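Local coordinates for ferric vibriobactin ABC transporter, periplasmic ferric vibriobactin-binding protein (Vibrio cholerae, PDB 3R5T) that binds the iron-loaded siderophore vibriobactin in the periplasm and probably delivers it to an ABC transporter for import, at residues R25-A30 and D88-S93; A180-A185 and L197-P202; R155-L160 and R285-Q290; T17-Q22 and P112-D117. One frame throughout, in Å; residues are numbered along the deposited sequence.

Interaction 1. Residues R25-A30 and D88-S93; sequences RILSTA and DLIVVS
L27 and L89 are joined by a backbone bond between two parallel strands, 26-28 and 89-93, of the five-stranded parallel sheet of the N-terminal lobe. L27 N gives its hydrogen to L89 O at 2.9 Å, and V91 N returns one to L27 O. T29 N then donates to V91 O, and D88 N to R25 O, which extends the pairing past both ends of strand 26-28.

Two side chains add polar bonds at the ends. At the start, D88 curls back and its OD1 takes the hydrogen of R25 N at 2.8 Å, from above the carboxylate plane. Its OD2 turns to K24 N. The guanidinium of R25 leads away to E85 O. At the far end, T29 OG1 donates to V91 O at 2.7 Å. With chi1 at 70°, this hydroxyl sits between the backbone N and the carbonyl carbon, facing the strand. A water donates to T29 OG1 and accepts from S93 N. S28 OG accepts from A30 N in an ST turn and also bonds T34.

Apolar contacts lie on both faces. I26 CG2 meets V91 CG2 at 3.9 Å on one face. On the other, T29 CG2 lies 3.6 Å from I90 CG2.

V91 O is thus gripped twice by one residue, T29. Side chains and a water reinforce the backbone bonds at the two ends of the ladder.

Interaction 2. Residues A180-A185 and L197-P202; sequences AKAQSA and LEEPDP
P200 packs its ring against the backbone of A180, and this is the buried, ordered part of the contact. P200 CD lies 3.3 Å from A180 O. P200 CG approaches K181 CG at 4.2 Å, the two side chains crossing at about a right angle. A water donates to both A180 O and E198 O and bridges the two loops. L215 of strand 214-217 also touches K181 and P200. The carboxylate of E198 bonds Q226, A227 and N166.

The other side is looser and more open to solvent. In the conformer described, one of two, E199 reaches over with CG anti to its backbone N (chi1 176°) and a bend at chi2. Its OE2 then lies 2.7 Å from A182 N, but the N-H...O angle is only 129°, a weak and doubtful bond. K181 NZ bonds H211 O.

A type I turn, K181 to S184, shapes the first loop. K181 O accepts from both S184 N and S184 OG, and S184 is the N-cap of helix 185-192. The two loops flank that helix. Their buried join rests on proline packing and a shared water, while E199 forms a broad but exposed and weakly bonded cover.

Interaction 3. Residues R155-L160 and R285-Q290; sequences RDVLDL and RFAGEQ
L160 lays its CD2 methyl over one face of the F286 ring, a CH-pi contact in the C-terminal lobe of this periplasmic binding protein. It joins the loop after helix 137-155 to the last turn of the C-terminal helix 272-286. L160 CD2 is 4.3 Å from the F286 ring centroid and 27° off the normal. The two side chains cross at about a right angle. R285 CG covers the opposite face, 4.0 Å above the plane of the F286 ring, so the ring is sandwiched. Y261 meets the F286 ring edge-to-face, and P161 also touches F286.

Next to the ring, L158 CD2 packs on F286 CB and on A287 CB, at 4.2 Å each. L158 also reaches V193 and L283. V157 CG2 comes within 4.1 Å of the same A287 methyl, while V157 touches L283 and L294. A287 is the first residue to leave helical geometry, and its CB lies 3.8 Å from V157 O.

Farther out, Q290 touches V157 only loosely, as its side chain is poorly ordered. The guanidinium of R285 goes to a salt bridge with D237. One backbone bond forms the polar edge where the helix ends: D159 N donates to F286 O at 2.8 Å, nearly straight at 164°, from 39° above the carbonyl plane.

Interaction 4. Residues T17-Q22 and P112-D117; sequences TTIPSQ and PTILVD. With MOH (methanol), chain D.
P20 and P112 bring their two pyrrolidine rings together, with P20 CD 3.6 Å from P112 CG. The two puckered rings cross obliquely, CD to CG. The ring atom P112 CB lies 4.1 Å from T17 CG2 and also faces T18 O. P20 is exposed and P112 partly so, so this pair closes the outer end of the contact.

T17 carries the polar part. Its OG1 donates to T113 O at 2.7 Å, tilted 30° from the carbonyl plane. The chi1 of -64° sets OG1 beside the backbone N and turns CG2 anti to it. The same hydroxyl also bonds the side-chain amide of N11. T17 CB rests 3.9 Å from I114 CG2. The I114 methyl is met from a second side by I19 CD1, at 4.2 Å. No backbone-to-backbone bond joins the segments, and their strands belong to different sheets. The contact is made by side chains and by T113 O.

At the far end, D117 N donates to the oxygen of a methanol at 2.8 Å, nearly straight at 171°. This methanol probably comes from the crystallisation liquor, and Q129 also bonds it. The carboxylate of D117 forms a salt bridge with R212.

Strand 16-19 belongs to the small hairpin with 7-10, and strand 113-116 is an outer strand of the parallel sheet. F9 of the hairpin touches I19, I114 and V116. A133 of helix 123-134 meets I19 and I114. Strand 89-93 runs alongside 113-116 as its neighbour in the sheet, with I90 and V92 bonded to I114.

Interactions 1 and 4 both reach the parallel sheet, through neighbouring strands 89-93 and 113-116, and their centres are about 9 Å apart. V92 N lies 2.8 Å from I114 O, and I90 O 2.9 Å from I114 N, both probable hydrogen bonds. Interaction 1 is nested in the loop that interaction 4 closes. Interactions 2 and 3 belong to the other lobe, with centres about 24 Å apart, and 180-202 lies within the loop closed by interaction 3. Interactions 1 and 2 approach the ferric vibriobactin from different lobes: the side chains of S93 and A180 are about 7 and 8 Å from the siderophore. From the bound iron, the side chain of S93 is about 10 Å away and the side chain of A180 about 13 Å.

Interaction 1. Residues R25-A30 and D88-S93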
loop_
_atom_site.group_PDB
_atom_site.type_symbol
_atom_site.label_atom_id
_atom_site.label_comp_id
_atom_site.label_asym_id
_atom_site.label_seq_id
_atom_site.Cartn_x
_atom_site.Cartn_y
_atom_site.Cartn_z
ATOM N N ARG A 25 9.284 -19.611 -8.589
ATOM C CA ARG A 25 9.309 -19.821 -7.143
ATOM C C ARG A 25 9.766 -18.530 -6.504
ATOM O O ARG A 25 10.943 -18.371 -6.181
ATOM C CB ARG A 25 10.258 -20.969 -6.749
ATOM C CG ARG A 25 9.877 -22.330 -7.316
ATOM C CD ARG A 25 9.092 -23.170 -6.310
ATOM N NE ARG A 25 9.753 -23.323 -5.008
ATOM C CZ ARG A 25 9.102 -23.641 -3.895
ATOM N NH1 ARG A 25 7.797 -23.863 -3.947
ATOM N NH2 ARG A 25 9.746 -23.752 -2.736
ATOM N N ILE A 26 8.837 -17.596 -6.349
ATOM C CA ILE A 26 9.184 -16.249 -5.907
ATOM C C ILE A 26 9.087 -16.134 -4.384
ATOM O O ILE A 26 8.095 -16.544 -3.796
ATOM C CB ILE A 26 8.247 -15.195 -6.539
ATOM C CG1 ILE A 26 8.264 -15.288 -8.072
ATOM C CG2 ILE A 26 8.615 -13.802 -6.061
ATOM C CD1 ILE A 26 7.071 -14.631 -8.749
ATOM N N LEU A 27 10.118 -15.555 -3.774
ATOM C CA LEU A 27 10.164 -15.349 -2.323
ATOM C C LEU A 27 10.145 -13.854 -2.035
ATOM O O LEU A 27 11.011 -13.109 -2.501
ATOM C CB LEU A 27 11.432 -15.987 -1.722
ATOM C CG LEU A 27 11.496 -16.021 -0.192
ATOM C CD1 LEU A 27 12.202 -17.266 0.291
ATOM C CD2 LEU A 27 12.160 -14.769 0.313
ATOM N N SER A 28 9.151 -13.411 -1.272
ATOM C CA SER A 28 9.075 -11.998 -0.942
ATOM C C SER A 28 9.642 -11.712 0.431
ATOM O O SER A 28 9.256 -12.364 1.418
ATOM C CB SER A 28 7.634 -11.504 -0.987
ATOM O OG SER A 28 7.590 -10.161 -0.542
ATOM N N THR A 29 10.577 -10.766 0.495
ATOM C CA THR A 29 11.128 -10.347 1.786
ATOM C C THR A 29 10.422 -9.136 2.382
ATOM O O THR A 29 10.822 -8.660 3.450
ATOM C CB THR A 29 12.648 -10.028 1.721
ATOM O OG1 THR A 29 12.871 -8.823 0.966
ATOM C CG2 THR A 29 13.418 -11.179 1.071
ATOM N N ALA A 30 9.394 -8.648 1.678
ATOM C CA ALA A 30 8.662 -7.443 2.097
ATOM C C ALA A 30 7.159 -7.708 2.100
ATOM O O ALA A 30 6.537 -7.843 1.035
ATOM C CB ALA A 30 8.992 -6.222 1.182
ATOM N N ASP A 88 13.658 -18.783 -7.074
ATOM C CA ASP A 88 14.348 -18.313 -8.269
ATOM C C ASP A 88 14.175 -16.810 -8.498
ATOM O O ASP A 88 14.621 -16.262 -9.510
ATOM C CB ASP A 88 13.947 -19.115 -9.514
ATOM C CG ASP A 88 12.446 -19.112 -9.778
ATOM O OD1 ASP A 88 11.692 -18.360 -9.109
ATOM O OD2 ASP A 88 12.031 -19.870 -10.690
ATOM N N LEU A 89 13.525 -16.144 -7.551
ATOM C CA LEU A 89 13.495 -14.686 -7.537
ATOM C C LEU A 89 13.234 -14.267 -6.102
ATOM O O LEU A 89 12.327 -14.785 -5.474
ATOM C CB LEU A 89 12.388 -14.129 -8.441
ATOM C CG LEU A 89 12.317 -12.596 -8.514
ATOM C CD1 LEU A 89 13.524 -12.015 -9.251
ATOM C CD2 LEU A 89 11.028 -12.135 -9.183
ATOM N N ILE A 90 14.004 -13.303 -5.614
ATOM C CA ILE A 90 13.805 -12.751 -4.273
ATOM C C ILE A 90 13.475 -11.269 -4.401
ATOM O O ILE A 90 14.192 -10.533 -5.086
ATOM C CB ILE A 90 15.073 -12.943 -3.393
ATOM C CG1 ILE A 90 15.364 -14.432 -3.205
ATOM C CG2 ILE A 90 14.902 -12.276 -2.018
ATOM C CD1 ILE A 90 16.755 -14.729 -2.661
ATOM N N VAL A 91 12.381 -10.835 -3.770
ATOM C CA VAL A 91 11.937 -9.450 -3.892
ATOM C C VAL A 91 12.153 -8.676 -2.612
ATOM O O VAL A 91 11.842 -9.172 -1.524
ATOM C CB VAL A 91 10.450 -9.354 -4.300
ATOM C CG1 VAL A 91 10.089 -7.911 -4.599
ATOM C CG2 VAL A 91 10.173 -10.252 -5.507
ATOM N N VAL A 92 12.736 -7.489 -2.757
ATOM C CA VAL A 92 13.132 -6.640 -1.632
ATOM C C VAL A 92 12.558 -5.243 -1.812
ATOM O O VAL A 92 12.481 -4.753 -2.929
ATOM C CB VAL A 92 14.687 -6.547 -1.541
ATOM C CG1 VAL A 92 15.127 -5.716 -0.360
ATOM C CG2 VAL A 92 15.330 -7.934 -1.457
ATOM N N SER A 93 12.155 -4.605 -0.718
ATOM C CA SER A 93 11.658 -3.238 -0.764
ATOM C C SER A 93 12.741 -2.254 -0.397
ATOM O O SER A 93 13.666 -2.574 0.362
ATOM C CB SER A 93 10.434 -3.058 0.135
ATOM O OG SER A 93 10.783 -3.223 1.490
HETATM O O HOH W 1 12.334 -6.034 1.522
#

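Interaction 2. Residues A180-A185 and L197-P202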
loop_
_atom_site.group_PDB
_atom_site.type_symbol
_atom_site.label_atom_id
_atom_site.label_comp_id
_atom_site.label_asym_id
_atom_site.label_seq_id
_atom_site.Cartn_x
_atom_site.Cartn_y
_atom_site.Cartn_z
ATOM N N ALA A 180 -0.672 11.686 4.216
ATOM C CA ALA A 180 -0.361 11.165 2.876
ATOM C C ALA A 180 0.068 12.231 1.872
ATOM O O ALA A 180 -0.495 13.329 1.825
ATOM C CB ALA A 180 -1.551 10.349 2.284
ATOM N N LYS A 181 1.052 11.870 1.051
ATOM C CA LYS A 181 1.581 12.743 0.006
ATOM C C LYS A 181 1.009 12.344 -1.347
ATOM O O LYS A 181 0.498 11.232 -1.513
ATOM C CB LYS A 181 3.116 12.686 -0.003
ATOM C CG LYS A 181 3.739 13.286 1.260
ATOM C CD LYS A 181 5.236 13.038 1.350
ATOM C CE LYS A 181 5.949 13.491 0.099
ATOM N NZ LYS A 181 7.418 13.526 0.326
ATOM N N ALA A 182 1.085 13.266 -2.310
ATOM C CA ALA A 182 0.440 13.092 -3.617
ATOM C C ALA A 182 0.801 11.811 -4.356
ATOM O O ALA A 182 -0.047 11.235 -5.018
ATOM C CB ALA A 182 0.732 14.306 -4.492
ATOM N N GLN A 183 2.047 11.378 -4.256
ATOM C CA GLN A 183 2.489 10.193 -4.993
ATOM C C GLN A 183 2.171 8.880 -4.280
ATOM O O GLN A 183 2.422 7.795 -4.811
ATOM C CB GLN A 183 3.993 10.272 -5.268
ATOM C CG GLN A 183 4.386 11.485 -6.095
ATOM C CD GLN A 183 5.831 11.889 -5.899
ATOM O OE1 GLN A 183 6.186 13.064 -6.047
ATOM N NE2 GLN A 183 6.675 10.922 -5.560
ATOM N N SER A 184 1.638 8.965 -3.061
ATOM C CA SER A 184 1.339 7.746 -2.299
ATOM C C SER A 184 0.261 6.904 -2.964
ATOM O O SER A 184 -0.646 7.427 -3.649
ATOM C CB SER A 184 0.921 8.092 -0.863
ATOM O OG SER A 184 -0.367 8.695 -0.808
ATOM N N ALA A 185 0.352 5.596 -2.756
ATOM C CA ALA A 185 -0.687 4.705 -3.255
ATOM C C ALA A 185 -2.056 5.105 -2.702
ATOM O O ALA A 185 -3.067 5.011 -3.409
ATOM C CB ALA A 185 -0.364 3.266 -2.964
ATOM N N LEU A 197 -7.187 15.864 -3.285
ATOM C CA LEU A 197 -6.323 15.655 -2.116
ATOM C C LEU A 197 -5.588 16.903 -1.656
ATOM O O LEU A 197 -5.055 17.653 -2.476
ATOM C CB LEU A 197 -5.300 14.547 -2.391
ATOM C CG LEU A 197 -5.783 13.098 -2.267
ATOM C CD1 LEU A 197 -6.282 12.820 -0.856
ATOM C CD2 LEU A 197 -6.868 12.806 -3.292
ATOM N N GLU A 198 -5.566 17.120 -0.341
ATOM C CA GLU A 198 -4.705 18.137 0.253
ATOM C C GLU A 198 -3.311 17.536 0.450
ATOM O O GLU A 198 -3.169 16.395 0.921
ATOM C CB GLU A 198 -5.261 18.625 1.589
ATOM C CG GLU A 198 -4.267 19.458 2.407
ATOM C CD GLU A 198 -4.848 19.909 3.745
ATOM O OE1 GLU A 198 -5.787 19.257 4.229
ATOM O OE2 GLU A 198 -4.388 20.928 4.286
ATOM N N GLU A 199 -2.290 18.299 0.086
ATOM C CA GLU A 199 -0.904 17.896 0.303
ATOM C C GLU A 199 -0.389 18.565 1.573
ATOM O O GLU A 199 -0.608 19.755 1.784
ATOM C CB GLU A 199 -0.025 18.297 -0.890
ATOM C CG GLU A 199 1.483 18.010 -0.745
ATOM C CD GLU A 199 1.882 16.582 -1.146
ATOM O OE1 GLU A 199 3.090 16.293 -1.234
ATOM O OE2 GLU A 199 0.995 15.749 -1.374
ATOM N N PRO A 200 0.285 17.792 2.440
ATOM C CA PRO A 200 0.882 18.408 3.632
ATOM C C PRO A 200 2.055 19.298 3.224
ATOM O O PRO A 200 2.748 18.990 2.255
ATOM C CB PRO A 200 1.391 17.205 4.442
ATOM C CG PRO A 200 1.612 16.130 3.417
ATOM C CD PRO A 200 0.609 16.361 2.316
ATOM N N ASP A 201 2.256 20.402 3.932
ATOM C CA ASP A 201 3.361 21.306 3.628
ATOM C C ASP A 201 4.685 20.568 3.804
ATOM O O ASP A 201 4.975 20.073 4.889
ATOM C CB ASP A 201 3.291 22.519 4.556
ATOM C CG ASP A 201 4.285 23.612 4.191
ATOM O OD1 ASP A 201 5.352 23.308 3.629
ATOM O OD2 ASP A 201 3.999 24.791 4.498
ATOM N N PRO A 202 5.493 20.477 2.734
ATOM C CA PRO A 202 6.762 19.741 2.821
ATOM C C PRO A 202 7.669 20.247 3.940
ATOM O O PRO A 202 8.502 19.498 4.465
ATOM C CB PRO A 202 7.405 19.984 1.451
ATOM C CG PRO A 202 6.253 20.267 0.536
ATOM C CD PRO A 202 5.239 20.996 1.377
HETATM O O HOH W 2 -3.307 13.970 2.488
#

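Interaction 3. Residues R155-L160 and R285-Q290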
loop_
_atom_site.group_PDB
_atom_site.type_symbol
_atom_site.label_atom_id
_atom_site.label_comp_id
_atom_site.label_asym_id
_atom_site.label_seq_id
_atom_site.Cartn_x
_atom_site.Cartn_y
_atom_site.Cartn_z
ATOM N N ARG A 155 -16.457 6.236 -9.680
ATOM C CA ARG A 155 -16.254 7.680 -9.720
ATOM C C ARG A 155 -17.537 8.402 -10.133
ATOM O O ARG A 155 -17.851 9.478 -9.615
ATOM C CB ARG A 155 -15.107 8.012 -10.681
ATOM C CG ARG A 155 -14.725 9.478 -10.733
ATOM C CD ARG A 155 -13.406 9.654 -11.472
ATOM N NE ARG A 155 -13.530 9.335 -12.892
ATOM C CZ ARG A 155 -12.954 8.296 -13.491
ATOM N NH1 ARG A 155 -12.199 7.447 -12.801
ATOM N NH2 ARG A 155 -13.137 8.111 -14.791
ATOM N N ASP A 156 -18.278 7.788 -11.056
ATOM C CA ASP A 156 -19.511 8.361 -11.604
ATOM C C ASP A 156 -20.736 8.299 -10.693
ATOM O O ASP A 156 -21.746 8.943 -10.974
ATOM C CB ASP A 156 -19.860 7.679 -12.931
ATOM C CG ASP A 156 -18.982 8.134 -14.069
ATOM O OD1 ASP A 156 -18.349 9.206 -13.944
ATOM O OD2 ASP A 156 -18.949 7.422 -15.101
ATOM N N VAL A 157 -20.672 7.508 -9.628
ATOM C CA VAL A 157 -21.815 7.391 -8.720
ATOM C C VAL A 157 -21.573 7.954 -7.315
ATOM O O VAL A 157 -22.519 8.115 -6.541
ATOM C CB VAL A 157 -22.307 5.929 -8.588
ATOM C CG1 VAL A 157 -22.679 5.357 -9.950
ATOM C CG2 VAL A 157 -21.255 5.069 -7.891
ATOM N N LEU A 158 -20.327 8.257 -6.971
ATOM C CA LEU A 158 -20.065 8.821 -5.652
ATOM C C LEU A 158 -20.504 10.274 -5.565
ATOM O O LEU A 158 -20.274 11.070 -6.477
ATOM C CB LEU A 158 -18.581 8.730 -5.282
ATOM C CG LEU A 158 -17.918 7.356 -5.200
ATOM C CD1 LEU A 158 -16.467 7.523 -4.803
ATOM C CD2 LEU A 158 -18.647 6.453 -4.225
ATOM N N ASP A 159 -21.171 10.599 -4.468
ATOM C CA ASP A 159 -21.464 11.982 -4.137
ATOM C C ASP A 159 -20.562 12.382 -2.976
ATOM O O ASP A 159 -20.971 12.332 -1.818
ATOM C CB ASP A 159 -22.938 12.154 -3.759
ATOM C CG ASP A 159 -23.863 12.143 -4.968
ATOM O OD1 ASP A 159 -25.064 11.851 -4.792
ATOM O OD2 ASP A 159 -23.397 12.430 -6.092
ATOM N N LEU A 160 -19.327 12.755 -3.299
ATOM C CA LEU A 160 -18.349 13.117 -2.286
ATOM C C LEU A 160 -18.656 14.476 -1.678
ATOM O O LEU A 160 -19.296 15.319 -2.315
ATOM C CB LEU A 160 -16.947 13.137 -2.891
ATOM C CG LEU A 160 -16.416 11.799 -3.405
ATOM C CD1 LEU A 160 -15.196 12.024 -4.300
ATOM C CD2 LEU A 160 -16.095 10.855 -2.232
ATOM N N ARG A 285 -20.839 4.659 1.801
ATOM C CA ARG A 285 -21.103 5.938 2.451
ATOM C C ARG A 285 -21.556 7.042 1.506
ATOM O O ARG A 285 -22.400 7.855 1.877
ATOM C CB ARG A 285 -19.916 6.437 3.286
ATOM C CG ARG A 285 -20.285 7.706 4.063
ATOM C CD ARG A 285 -19.214 8.157 5.028
ATOM N NE ARG A 285 -19.277 7.475 6.318
ATOM C CZ ARG A 285 -20.047 7.829 7.348
ATOM N NH1 ARG A 285 -20.883 8.855 7.274
ATOM N NH2 ARG A 285 -19.979 7.130 8.468
ATOM N N PHE A 286 -20.994 7.079 0.302
ATOM C CA PHE A 286 -21.208 8.224 -0.590
ATOM C C PHE A 286 -22.062 7.955 -1.835
ATOM O O PHE A 286 -22.378 8.883 -2.568
ATOM C CB PHE A 286 -19.868 8.860 -0.990
ATOM C CG PHE A 286 -19.051 9.357 0.178
ATOM C CD1 PHE A 286 -17.825 8.779 0.478
ATOM C CD2 PHE A 286 -19.507 10.401 0.975
ATOM C CE1 PHE A 286 -17.073 9.227 1.557
ATOM C CE2 PHE A 286 -18.751 10.856 2.050
ATOM C CZ PHE A 286 -17.538 10.268 2.335
ATOM N N ALA A 287 -22.439 6.703 -2.071
ATOM C CA ALA A 287 -23.313 6.374 -3.192
ATOM C C ALA A 287 -24.701 5.998 -2.681
ATOM O O ALA A 287 -24.860 5.605 -1.526
ATOM C CB ALA A 287 -22.718 5.249 -4.027
ATOM N N GLY A 288 -25.708 6.126 -3.535
ATOM C CA GLY A 288 -27.070 5.848 -3.114
ATOM C C GLY A 288 -27.388 4.369 -3.202
ATOM O O GLY A 288 -26.565 3.518 -2.849
ATOM N N GLU A 289 -28.592 4.066 -3.672
ATOM C CA GLU A 289 -28.964 2.695 -3.988
ATOM C C GLU A 289 -28.264 2.264 -5.267
ATOM O O GLU A 289 -28.734 1.381 -5.982
ATOM C CB GLU A 289 -30.481 2.560 -4.132
ATOM C CG GLU A 289 -31.181 2.154 -2.845
ATOM C CD GLU A 289 -30.734 2.980 -1.657
ATOM O OE1 GLU A 289 -30.756 4.225 -1.761
ATOM O OE2 GLU A 289 -30.361 2.386 -0.622
ATOM N N GLN A 290 -27.142 2.917 -5.551
ATOM C CA GLN A 290 -26.276 2.539 -6.657
ATOM C C GLN A 290 -25.038 1.887 -6.069
ATOM O O GLN A 290 -24.214 1.320 -6.786
ATOM C CB GLN A 290 -25.879 3.768 -7.468
ATOM C CG GLN A 290 -27.010 4.762 -7.666
ATOM C CD GLN A 290 -26.624 5.889 -8.596
ATOM O OE1 GLN A 290 -26.758 7.065 -8.256
ATOM N NE2 GLN A 290 -26.132 5.537 -9.777
#

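Interaction 4. Residues T17-Q22 and P112-D117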
loop_
_atom_site.group_PDB
_atom_site.type_symbol
_atom_site.label_atom_id
_atom_site.label_comp_id
_atom_site.label_asym_id
_atom_site.label_seq_id
_atom_site.Cartn_x
_atom_site.Cartn_y
_atom_site.Cartn_z
ATOM N N THR A 17 19.504 -6.324 -12.222
ATOM C CA THR A 17 19.538 -7.749 -11.930
ATOM C C THR A 17 19.137 -8.507 -13.171
ATOM O O THR A 17 18.100 -8.228 -13.761
ATOM C CB THR A 17 18.562 -8.131 -10.788
ATOM O OG1 THR A 17 18.982 -7.491 -9.585
ATOM C CG2 THR A 17 18.514 -9.640 -10.583
ATOM N N THR A 18 19.969 -9.450 -13.589
ATOM C CA THR A 18 19.588 -10.314 -14.686
ATOM C C THR A 18 18.803 -11.499 -14.159
ATOM O O THR A 18 19.246 -12.243 -13.274
ATOM C CB THR A 18 20.809 -10.775 -15.495
ATOM O OG1 THR A 18 21.438 -9.628 -16.062
ATOM C CG2 THR A 18 20.400 -11.725 -16.615
ATOM N N ILE A 19 17.595 -11.641 -14.678
ATOM C CA ILE A 19 16.759 -12.774 -14.348
ATOM C C ILE A 19 16.869 -13.784 -15.481
ATOM O O ILE A 19 16.402 -13.550 -16.594
ATOM C CB ILE A 19 15.309 -12.322 -14.121
ATOM C CG1 ILE A 19 15.262 -11.178 -13.098
ATOM C CG2 ILE A 19 14.455 -13.482 -13.679
ATOM C CD1 ILE A 19 13.882 -10.576 -12.930
ATOM N N PRO A 20 17.535 -14.904 -15.208
ATOM C CA PRO A 20 17.940 -15.861 -16.249
ATOM C C PRO A 20 16.772 -16.596 -16.891
ATOM O O PRO A 20 16.808 -16.910 -18.081
ATOM C CB PRO A 20 18.818 -16.865 -15.482
ATOM C CG PRO A 20 19.203 -16.166 -14.215
ATOM C CD PRO A 20 18.081 -15.243 -13.883
ATOM N N SER A 21 15.744 -16.864 -16.096
ATOM C CA SER A 21 14.590 -17.637 -16.538
ATOM C C SER A 21 13.321 -17.094 -15.884
ATOM O O SER A 21 13.391 -16.486 -14.814
ATOM C CB SER A 21 14.780 -19.106 -16.144
ATOM O OG SER A 21 15.196 -19.212 -14.790
ATOM N N GLN A 22 12.164 -17.316 -16.510
ATOM C CA GLN A 22 10.910 -16.852 -15.905
ATOM C C GLN A 22 10.772 -17.398 -14.491
ATOM O O GLN A 22 10.769 -18.603 -14.279
ATOM C CB GLN A 22 9.682 -17.268 -16.712
ATOM C CG GLN A 22 8.374 -16.705 -16.160
ATOM C CD GLN A 22 7.193 -16.906 -17.098
ATOM O OE1 GLN A 22 7.216 -17.795 -17.950
ATOM N NE2 GLN A 22 6.155 -16.085 -16.942
ATOM N N PRO A 112 18.485 -14.662 -7.996
ATOM C CA PRO A 112 18.332 -13.302 -8.525
ATOM C C PRO A 112 17.458 -12.481 -7.588
ATOM O O PRO A 112 16.353 -12.900 -7.239
ATOM C CB PRO A 112 17.624 -13.525 -9.862
ATOM C CG PRO A 112 18.104 -14.899 -10.299
ATOM C CD PRO A 112 18.185 -15.694 -9.011
ATOM N N THR A 113 17.958 -11.325 -7.176
ATOM C CA THR A 113 17.290 -10.495 -6.177
ATOM C C THR A 113 17.002 -9.115 -6.759
ATOM O O THR A 113 17.897 -8.469 -7.302
ATOM C CB THR A 113 18.173 -10.401 -4.909
ATOM O OG1 THR A 113 18.334 -11.714 -4.374
ATOM C CG2 THR A 113 17.542 -9.520 -3.839
ATOM N N ILE A 114 15.746 -8.687 -6.658
ATOM C CA ILE A 114 15.328 -7.386 -7.180
ATOM C C ILE A 114 14.829 -6.458 -6.073
ATOM O O ILE A 114 14.385 -6.913 -5.008
ATOM C CB ILE A 114 14.279 -7.522 -8.309
ATOM C CG1 ILE A 114 12.952 -8.118 -7.784
ATOM C CG2 ILE A 114 14.885 -8.309 -9.483
ATOM C CD1 ILE A 114 11.795 -8.009 -8.804
ATOM N N LEU A 115 14.918 -5.159 -6.341
ATOM C CA LEU A 115 14.638 -4.123 -5.350
ATOM C C LEU A 115 13.656 -3.102 -5.942
ATOM O O LEU A 115 13.935 -2.482 -6.979
ATOM C CB LEU A 115 15.956 -3.446 -4.970
ATOM C CG LEU A 115 15.950 -2.233 -4.049
ATOM C CD1 LEU A 115 15.401 -2.598 -2.678
ATOM C CD2 LEU A 115 17.340 -1.630 -3.935
ATOM N N VAL A 116 12.513 -2.942 -5.265
ATOM C CA VAL A 116 11.434 -2.062 -5.700
ATOM C C VAL A 116 11.055 -1.117 -4.566
ATOM O O VAL A 116 11.224 -1.427 -3.384
ATOM C CB VAL A 116 10.184 -2.866 -6.159
ATOM C CG1 VAL A 116 10.533 -3.730 -7.370
ATOM C CG2 VAL A 116 9.628 -3.727 -5.013
ATOM N N ASP A 117 10.570 0.062 -4.930
ATOM C CA ASP A 117 10.107 1.030 -3.951
ATOM C C ASP A 117 8.606 1.186 -4.109
ATOM O O ASP A 117 8.127 1.676 -5.141
ATOM C CB ASP A 117 10.819 2.363 -4.156
ATOM C CG ASP A 117 10.514 3.367 -3.054
ATOM O OD1 ASP A 117 9.669 3.072 -2.179
ATOM O OD2 ASP A 117 11.135 4.450 -3.082
HETATM C C MOH D . 11.430 1.248 -7.800
HETATM O O MOH D . 10.223 0.506 -7.648
#